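Local coordinates for major pollen allergen Jun a 1 (Juniperus ashei, PDB 1PXZ), which cleaves polygalacturonan by elimination with low pectate lyase activity, probably with calcium as cofactor, and is the major allergen of cedar pollen, at residues A[266-271]-A[301-306]; A[277-282]-A[307-312]. One frame throughout, in Å; residues are numbered along the deposited sequence.

Contact 1. Residues A[266-271]-A[301-306]; sequences NSFTAP and DAFING
Strands 267-269 and 302-304 pair in parallel on successive turns of the right-handed parallel beta-helix, with Ser267 beside Ala302, Phe268 beside Phe303 and Thr269 beside Ile304. Their axes come within 4.8 Å, 13° from parallel. Backbone bonds alternate along the pair: Ala302 N gives to Asn266 O, Phe268 N to Ala302 O, Ile304 N to Phe268 O, and Ala270 N to Ile304 O. Side chains extend the ladder at both ends. At the start, Asn266 N donates to Asp301 OD1 at 2.8 Å, meeting the anti side of the carboxylate. The other oxygen, OD2, is held by Ser298 and Ser263. Asp301 OD2 also lies at the edge of the Phe268 ring, 3.6 Å from CE2, and the ring and carboxylate planes are nearly perpendicular. At the far end, Asn305 ND2 reaches Ala270 O at 2.9 Å. The donor comes from above the carbonyl plane, while the acceptor lies in the plane of the Asn305 amide. CG of Asn305 is anti to its backbone N (chi1 -157°), which carries the amide across to residue 270.

Phe268 and Phe303 share one face of the sheet. The two side chains lie side by side, pointing the same way; the ring planes are 21° apart but slid so that they barely overlap. The closest atoms are Phe268 CD2 and Phe303 CE1, 3.6 Å apart. On the other face, Ile304 CD1 packs 3.4 Å from Thr269 OG1 and 3.7 Å from Ser267 OG. Residues 301-306 belong to an experimentally mapped IgE-binding region. Strand 267-269 is sandwiched in the stack: backbone bonds from Ser267 and Thr269 join it to strand 244-245 of the preceding turn, where Tyr245 meets the Phe268 ring, and strand 302-304 follows on the next turn.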
loop_
_atom_site.group_PDB
_atom_site.type_symbol
_atom_site.label_atom_id
_atom_site.label_comp_id
_atom_site.label_asym_id
_atom_site.label_seq_id
_atom_site.Cartn_x
_atom_site.Cartn_y
_atom_site.Cartn_z
ATOM N N ASN A 266 0.307 -9.299 -14.758
ATOM C CA ASN A 266 0.985 -7.999 -14.749
ATOM C C ASN A 266 1.462 -7.621 -16.141
ATOM O O ASN A 266 1.611 -8.514 -16.984
ATOM C CB ASN A 266 2.173 -8.061 -13.780
ATOM C CG ASN A 266 1.682 -8.300 -12.362
ATOM O OD1 ASN A 266 0.944 -7.453 -11.842
ATOM N ND2 ASN A 266 2.076 -9.406 -11.753
ATOM N N SER A 267 1.716 -6.342 -16.391
ATOM C CA SER A 267 2.317 -5.946 -17.668
ATOM C C SER A 267 3.626 -5.223 -17.350
ATOM O O SER A 267 3.641 -4.230 -16.611
ATOM C CB SER A 267 1.373 -5.074 -18.476
ATOM O OG SER A 267 2.015 -4.554 -19.644
ATOM N N PHE A 268 4.734 -5.744 -17.875
ATOM C CA PHE A 268 6.049 -5.228 -17.520
ATOM C C PHE A 268 6.708 -4.636 -18.765
ATOM O O PHE A 268 6.903 -5.381 -19.733
ATOM C CB PHE A 268 6.932 -6.330 -16.945
ATOM C CG PHE A 268 6.463 -7.113 -15.734
ATOM C CD1 PHE A 268 6.542 -6.573 -14.453
ATOM C CD2 PHE A 268 5.943 -8.400 -15.878
ATOM C CE1 PHE A 268 6.109 -7.326 -13.366
ATOM C CE2 PHE A 268 5.520 -9.152 -14.794
ATOM C CZ PHE A 268 5.614 -8.617 -13.513
ATOM N N THR A 269 7.033 -3.355 -18.743
ATOM C CA THR A 269 7.779 -2.716 -19.838
ATOM C C THR A 269 9.198 -2.453 -19.376
ATOM O O THR A 269 9.443 -1.633 -18.484
ATOM C CB THR A 269 7.077 -1.421 -20.288
ATOM O OG1 THR A 269 5.773 -1.756 -20.771
ATOM C CG2 THR A 269 7.861 -0.770 -21.421
ATOM N N ALA A 270 10.198 -3.146 -19.907
ATOM C CA ALA A 270 11.587 -3.035 -19.470
ATOM C C ALA A 270 12.262 -1.748 -19.941
ATOM O O ALA A 270 11.878 -1.186 -20.968
ATOM C CB ALA A 270 12.458 -4.208 -19.964
ATOM N N PRO A 271 13.259 -1.287 -19.183
ATOM C CA PRO A 271 14.093 -0.174 -19.662
ATOM C C PRO A 271 14.904 -0.662 -20.862
ATOM O O PRO A 271 14.851 -1.848 -21.200
ATOM C CB PRO A 271 15.057 0.134 -18.533
ATOM C CG PRO A 271 14.717 -0.772 -17.419
ATOM C CD PRO A 271 13.668 -1.756 -17.863
ATOM N N ASP A 301 1.378 -13.162 -17.411
ATOM C CA ASP A 301 2.031 -11.843 -17.425
ATOM C C ASP A 301 2.266 -11.422 -18.860
ATOM O O ASP A 301 2.338 -12.250 -19.767
ATOM C CB ASP A 301 3.339 -11.893 -16.648
ATOM C CG ASP A 301 3.190 -11.910 -15.131
ATOM O OD1 ASP A 301 2.181 -11.370 -14.613
ATOM O OD2 ASP A 301 4.084 -12.454 -14.431
ATOM N N ALA A 302 2.381 -10.121 -19.103
ATOM C CA ALA A 302 2.745 -9.630 -20.435
ATOM C C ALA A 302 4.107 -8.943 -20.357
ATOM O O ALA A 302 4.367 -8.315 -19.321
ATOM C CB ALA A 302 1.676 -8.713 -20.982
ATOM N N PHE A 303 4.936 -9.058 -21.394
ATOM C CA PHE A 303 6.311 -8.563 -21.330
ATOM C C PHE A 303 6.595 -7.683 -22.537
ATOM O O PHE A 303 6.390 -8.090 -23.667
ATOM C CB PHE A 303 7.356 -9.697 -21.291
ATOM C CG PHE A 303 7.140 -10.581 -20.068
ATOM C CD1 PHE A 303 7.701 -10.239 -18.861
ATOM C CD2 PHE A 303 6.373 -11.731 -20.132
ATOM C CE1 PHE A 303 7.487 -11.015 -17.735
ATOM C CE2 PHE A 303 6.145 -12.521 -19.020
ATOM C CZ PHE A 303 6.709 -12.157 -17.816
ATOM N N ILE A 304 7.059 -6.472 -22.276
ATOM C CA ILE A 304 7.276 -5.524 -23.365
ATOM C C ILE A 304 8.730 -5.074 -23.339
ATOM O O ILE A 304 9.362 -4.992 -22.277
ATOM C CB ILE A 304 6.296 -4.354 -23.200
ATOM C CG1 ILE A 304 4.826 -4.795 -23.250
ATOM C CG2 ILE A 304 6.566 -3.258 -24.217
ATOM C CD1 ILE A 304 3.850 -3.743 -22.768
ATOM N N ASN A 305 9.279 -4.790 -24.517
ATOM C CA ASN A 305 10.626 -4.252 -24.633
ATOM C C ASN A 305 11.660 -5.174 -24.027
ATOM O O ASN A 305 12.656 -4.693 -23.481
ATOM C CB ASN A 305 10.750 -2.853 -23.982
ATOM C CG ASN A 305 11.925 -2.079 -24.567
ATOM O OD1 ASN A 305 12.136 -2.104 -25.789
ATOM N ND2 ASN A 305 12.733 -1.370 -23.782
ATOM N N GLY A 306 11.466 -6.494 -24.134
ATOM C CA GLY A 306 12.551 -7.390 -23.739
ATOM C C GLY A 306 12.511 -7.816 -22.283
ATOM O O GLY A 306 13.389 -8.529 -21.794
#

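Contact 2. Residues A[277-282]-A[307-312]; sequences KEVTKR and AYFVSS
Val310 O is gripped by two nitrogens of Arg282, NH1 and NH2, each at 2.8 Å. Both approach from the same face of the carbonyl plane, and the oxygen lies in the guanidinium plane. NH2 also donates to Ser312 OG at 2.8 Å, again in that plane. A water accepts from Arg282 NE and donates to Ser312 OG, closing a ring of bonds that fixes the guanidinium's rotation. Ser312 OG is further bonded to Trp294 O.

Thr280 OG1 accepts from Val310 N at 3.1 Å and donates to Glu278 OE2, using the anti lone pair of that oxygen. With chi1 at 39°, OG1 sits between the backbone N and carbonyl carbon, and CG2 is turned onto Phe309. Thr280 CG2 stands over the centre of the Phe309 ring, 3.5 Å from its centroid, in a CH-pi contact. Val310 CG2 packs against the Glu278 carboxylate.

Nearer the start, a single backbone bridge pairs Glu278 with Tyr308. Val279 N donates to Tyr308 O at 2.8 Å, and Tyr308 N makes a longer bond to Lys277 O. The Tyr308 ring lies over Glu278, whose CA contacts one face.

Side chains thus take over where the backbone bridge ends, joining the irregular segment 307-312 to strand 280-282, the outermost of its parallel sheet, and the residues before it. The paired grip on Val310 O probably polarises that carbonyl.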
loop_
_atom_site.group_PDB
_atom_site.type_symbol
_atom_site.label_atom_id
_atom_site.label_comp_id
_atom_site.label_asym_id
_atom_site.label_seq_id
_atom_site.Cartn_x
_atom_site.Cartn_y
_atom_site.Cartn_z
ATOM N N LYS A 277 16.805 -5.762 -17.956
ATOM C CA LYS A 277 15.653 -6.385 -18.586
ATOM C C LYS A 277 14.916 -7.333 -17.648
ATOM O O LYS A 277 13.722 -7.574 -17.826
ATOM C CB LYS A 277 16.106 -7.213 -19.817
ATOM C CG LYS A 277 16.712 -6.335 -20.919
ATOM C CD LYS A 277 15.698 -5.384 -21.535
ATOM C CE LYS A 277 16.245 -4.660 -22.770
ATOM N NZ LYS A 277 15.265 -3.634 -23.259
ATOM N N GLU A 278 15.615 -7.870 -16.655
ATOM C CA GLU A 278 15.010 -8.867 -15.780
ATOM C C GLU A 278 14.054 -8.215 -14.771
ATOM O O GLU A 278 14.416 -7.277 -14.069
ATOM C CB GLU A 278 16.052 -9.693 -15.002
ATOM C CG GLU A 278 15.334 -10.897 -14.382
ATOM C CD GLU A 278 16.238 -11.788 -13.568
ATOM O OE1 GLU A 278 17.467 -11.712 -13.785
ATOM O OE2 GLU A 278 15.718 -12.558 -12.719
ATOM N N VAL A 279 12.831 -8.728 -14.728
ATOM C CA VAL A 279 11.814 -8.154 -13.840
ATOM C C VAL A 279 12.169 -8.468 -12.391
ATOM O O VAL A 279 12.024 -7.614 -11.512
ATOM C CB VAL A 279 10.445 -8.760 -14.169
ATOM C CG1 VAL A 279 9.438 -8.525 -13.036
ATOM C CG2 VAL A 279 9.911 -8.241 -15.506
ATOM N N THR A 280 12.611 -9.700 -12.159
ATOM C CA THR A 280 12.914 -10.303 -10.878
ATOM C C THR A 280 14.342 -10.099 -10.393
ATOM O O THR A 280 15.315 -10.000 -11.143
ATOM C CB THR A 280 12.735 -11.849 -10.935
ATOM O OG1 THR A 280 13.215 -12.322 -12.211
ATOM C CG2 THR A 280 11.271 -12.237 -10.842
ATOM N N LYS A 281 14.471 -10.060 -9.067
ATOM C CA LYS A 281 15.764 -10.023 -8.428
ATOM C C LYS A 281 15.743 -10.768 -7.090
ATOM O O LYS A 281 15.021 -10.377 -6.180
ATOM C CB LYS A 281 16.266 -8.589 -8.181
ATOM C CG LYS A 281 17.754 -8.616 -7.799
ATOM C CD LYS A 281 18.363 -7.222 -7.924
ATOM C CE LYS A 281 19.722 -7.187 -7.230
ATOM N NZ LYS A 281 19.720 -6.276 -6.048
ATOM N N ARG A 282 16.538 -11.834 -6.993
ATOM C CA ARG A 282 16.707 -12.561 -5.748
ATOM C C ARG A 282 17.899 -12.020 -4.978
ATOM O O ARG A 282 18.999 -11.861 -5.500
ATOM C CB ARG A 282 16.948 -14.058 -5.973
ATOM C CG ARG A 282 15.672 -14.846 -6.221
ATOM C CD ARG A 282 15.666 -15.298 -7.678
ATOM N NE ARG A 282 14.599 -16.281 -7.910
ATOM C CZ ARG A 282 13.844 -16.176 -9.004
ATOM N NH1 ARG A 282 14.084 -15.180 -9.862
ATOM N NH2 ARG A 282 12.895 -17.070 -9.185
ATOM N N ALA A 307 11.498 -7.385 -21.546
ATOM C CA ALA A 307 11.338 -7.792 -20.153
ATOM C C ALA A 307 11.187 -9.304 -20.017
ATOM O O ALA A 307 10.540 -9.905 -20.875
ATOM C CB ALA A 307 10.081 -7.134 -19.576
ATOM N N TYR A 308 11.714 -9.880 -18.945
ATOM C CA TYR A 308 11.418 -11.274 -18.643
ATOM C C TYR A 308 11.444 -11.526 -17.142
ATOM O O TYR A 308 12.103 -10.810 -16.373
ATOM C CB TYR A 308 12.424 -12.213 -19.349
ATOM C CG TYR A 308 13.866 -11.929 -18.991
ATOM C CD1 TYR A 308 14.611 -11.006 -19.734
ATOM C CD2 TYR A 308 14.472 -12.566 -17.930
ATOM C CE1 TYR A 308 15.920 -10.780 -19.362
ATOM C CE2 TYR A 308 15.788 -12.344 -17.564
ATOM C CZ TYR A 308 16.502 -11.432 -18.302
ATOM O OH TYR A 308 17.810 -11.183 -17.948
ATOM N N PHE A 309 10.715 -12.570 -16.752
ATOM C CA PHE A 309 10.589 -12.972 -15.349
ATOM C C PHE A 309 11.268 -14.316 -15.166
ATOM O O PHE A 309 10.939 -15.255 -15.889
ATOM C CB PHE A 309 9.104 -13.048 -15.008
ATOM C CG PHE A 309 8.688 -13.290 -13.576
ATOM C CD1 PHE A 309 8.888 -14.483 -12.910
ATOM C CD2 PHE A 309 8.052 -12.250 -12.900
ATOM C CE1 PHE A 309 8.493 -14.676 -11.601
ATOM C CE2 PHE A 309 7.648 -12.429 -11.591
ATOM C CZ PHE A 309 7.849 -13.631 -10.937
ATOM N N VAL A 310 12.173 -14.434 -14.210
ATOM C CA VAL A 310 12.806 -15.736 -13.959
ATOM C C VAL A 310 12.025 -16.425 -12.845
ATOM O O VAL A 310 12.066 -16.042 -11.673
ATOM C CB VAL A 310 14.280 -15.546 -13.611
ATOM C CG1 VAL A 310 14.920 -16.874 -13.234
ATOM C CG2 VAL A 310 15.024 -14.933 -14.798
ATOM N N SER A 311 11.281 -17.440 -13.262
ATOM C CA SER A 311 10.439 -18.235 -12.374
ATOM C C SER A 311 11.213 -19.270 -11.580
ATOM O O SER A 311 12.305 -19.695 -11.992
ATOM C CB SER A 311 9.403 -18.990 -13.242
ATOM O OG SER A 311 8.286 -18.123 -13.373
ATOM N N SER A 312 10.657 -19.698 -10.454
ATOM C CA SER A 312 11.224 -20.835 -9.713
ATOM C C SER A 312 10.071 -21.547 -9.001
ATOM O O SER A 312 9.068 -20.922 -8.631
ATOM C CB SER A 312 12.339 -20.438 -8.755
ATOM O OG SER A 312 11.961 -19.394 -7.866
HETATM O O HOH W 1 14.266 -18.512 -6.526
#

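Contacts 1 and 2 are consecutive along both chain segments: 266-271 leads to 277-282, and 301-306 runs directly into 307-312. Their centres are 11 Å apart. Lys277 of contact 2 joins them, its NZ lying 2.8 Å from both Pro271 O and Asn305 O of contact 1 in probable hydrogen bonds. Inside the turn, Phe268 CE1 packs 3.6 Å from Val279 CG1. Contact 1 pairs strand 302-304 with the preceding turn, and contact 2 continues the pairing into the irregular chain that follows it. Contact 1 lies away from the calcium-site and active-site residues. In contact 2, the Val279 side chain is about 12 Å from that of Arg229, the predicted active-site residue.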